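Local structure of DNA replication licensing factor MCM related protein (Thermoplasma acidophilum, 4ME3) at residues W21-F24 and F25-Y28. The protein is the N-terminal domain of an archaeal MCM, a zinc-binding replication protein whose full-length form probably unwinds DNA as an ATP-driven helicase. Sequence-based numbering, arbitrary orientation.
Sequences WRDF and FRLY
Residues 21-24 and 25-27 make up the C-terminal end of helix 14-27, joined by i to i+4 hydrogen bonds: Phe25 N to Trp21 O at 2.9 Å, Leu27 N to Asp23 O at 2.8 Å and Tyr28 N to Phe24 O at 3.0 Å. The bond from Arg26 N to Arg22 O is weak, and Tyr28 is the first residue to leave helical geometry. Trp21 CE3 lies 3.5 Å from Phe25 CZ, the planes 23° apart but slid until the rings barely overlap. Phe25 CG stands anti to its carbonyl carbon (chi1 -72°), which swings the ring back over the preceding turn. Phe24 CG is instead anti to the backbone N; its CD1 meets Tyr28 CD1 at 3.7 Å, the rings again near parallel but slid apart. Trp21 NE1 bonds to Tyr72 O and Tyr28 OH to Asp56 OD2, so each ring packs while its polar atom finds a partner. Phe25, wholly apolar, packs on strand 46-50 and helix 69-84; an alanine here would probably open a gap beside Val79 and leave Trp21 less supported. On the outer side, Arg26 NH2 gives Asp23 OD1 a weak hydrogen bond (3.3 Å) within a salt bridge, the oxygen at the guanidinium edge, the planes 76° apart; a water accepts from Arg26 NE and donates weakly to Asp23 OD1. The helix end is thus amphipathic, and solvent would probably weaken the exposed pair's attraction.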
# COMPACT_ATOMS: atom_id res chain seq x y z
N TRP A 21 -13.33 -11.58 3.52
CA TRP A 21 -13.59 -10.24 3.01
C TRP A 21 -14.90 -10.19 2.23
O TRP A 21 -15.69 -9.26 2.38
CB TRP A 21 -12.47 -9.77 2.09
CG TRP A 21 -11.29 -9.18 2.80
CD1 TRP A 21 -10.02 -9.69 2.84
CD2 TRP A 21 -11.26 -7.98 3.58
NE1 TRP A 21 -9.21 -8.88 3.60
CE2 TRP A 21 -9.94 -7.82 4.06
CE3 TRP A 21 -12.22 -7.02 3.92
CZ2 TRP A 21 -9.56 -6.74 4.85
CZ3 TRP A 21 -11.84 -5.95 4.71
CH2 TRP A 21 -10.52 -5.82 5.16
N ARG A 22 -15.13 -11.20 1.40
CA ARG A 22 -16.33 -11.24 0.57
C ARG A 22 -17.60 -11.13 1.41
O ARG A 22 -18.49 -10.33 1.12
CB ARG A 22 -16.38 -12.52 -0.27
CG ARG A 22 -15.40 -12.53 -1.43
CD ARG A 22 -15.71 -13.65 -2.41
NE ARG A 22 -14.64 -13.80 -3.40
CZ ARG A 22 -13.57 -14.56 -3.23
NH1 ARG A 22 -13.39 -15.25 -2.12
NH2 ARG A 22 -12.65 -14.62 -4.19
N ASP A 23 -17.69 -11.94 2.46
CA ASP A 23 -18.85 -11.92 3.33
C ASP A 23 -18.94 -10.59 4.07
O ASP A 23 -20.03 -10.06 4.28
CB ASP A 23 -18.79 -13.07 4.33
CG ASP A 23 -19.27 -14.38 3.76
OD1 ASP A 23 -19.91 -14.37 2.68
OD2 ASP A 23 -19.00 -15.42 4.39
N PHE A 24 -17.79 -10.06 4.48
CA PHE A 24 -17.77 -8.81 5.23
C PHE A 24 -18.36 -7.65 4.43
O PHE A 24 -19.21 -6.91 4.92
CB PHE A 24 -16.35 -8.46 5.67
CG PHE A 24 -16.24 -7.09 6.26
CD1 PHE A 24 -16.68 -6.83 7.55
CD2 PHE A 24 -15.74 -6.04 5.51
CE1 PHE A 24 -16.60 -5.56 8.08
CE2 PHE A 24 -15.66 -4.77 6.03
CZ PHE A 24 -16.09 -4.53 7.32
N PHE A 25 -17.88 -7.48 3.20
CA PHE A 25 -18.31 -6.36 2.38
C PHE A 25 -19.82 -6.38 2.22
O PHE A 25 -20.47 -5.34 2.29
CB PHE A 25 -17.65 -6.42 1.00
CG PHE A 25 -16.18 -6.09 1.00
CD1 PHE A 25 -15.68 -5.05 1.77
CD2 PHE A 25 -15.30 -6.81 0.21
CE1 PHE A 25 -14.33 -4.75 1.76
CE2 PHE A 25 -13.95 -6.52 0.20
CZ PHE A 25 -13.47 -5.48 0.98
N ARG A 26 -20.38 -7.57 2.01
CA ARG A 26 -21.82 -7.71 1.84
C ARG A 26 -22.58 -7.48 3.14
O ARG A 26 -23.49 -6.65 3.20
CB ARG A 26 -22.16 -9.10 1.30
CG ARG A 26 -23.62 -9.26 0.92
CD ARG A 26 -23.97 -10.70 0.55
NE ARG A 26 -22.85 -11.62 0.70
CZ ARG A 26 -21.95 -11.88 -0.24
NH1 ARG A 26 -22.01 -11.28 -1.42
NH2 ARG A 26 -20.97 -12.75 0.00
N LEU A 27 -22.19 -8.21 4.18
CA LEU A 27 -22.88 -8.16 5.47
C LEU A 27 -22.98 -6.76 6.03
O LEU A 27 -24.02 -6.37 6.56
CB LEU A 27 -22.16 -9.04 6.49
CG LEU A 27 -22.60 -10.49 6.64
CD1 LEU A 27 -21.70 -11.17 7.65
CD2 LEU A 27 -24.06 -10.57 7.08
N TYR A 28 -21.90 -5.98 5.92
CA TYR A 28 -21.85 -4.67 6.55
C TYR A 28 -22.16 -3.51 5.61
O TYR A 28 -21.98 -2.34 5.96
CB TYR A 28 -20.51 -4.48 7.27
CG TYR A 28 -20.52 -5.21 8.59
CD1 TYR A 28 -20.24 -6.57 8.65
CD2 TYR A 28 -20.87 -4.57 9.76
CE1 TYR A 28 -20.27 -7.25 9.84
CE2 TYR A 28 -20.91 -5.25 10.96
CZ TYR A 28 -20.61 -6.59 10.99
OH TYR A 28 -20.65 -7.27 12.18
O HOH W 1 -22.70 -12.54 3.62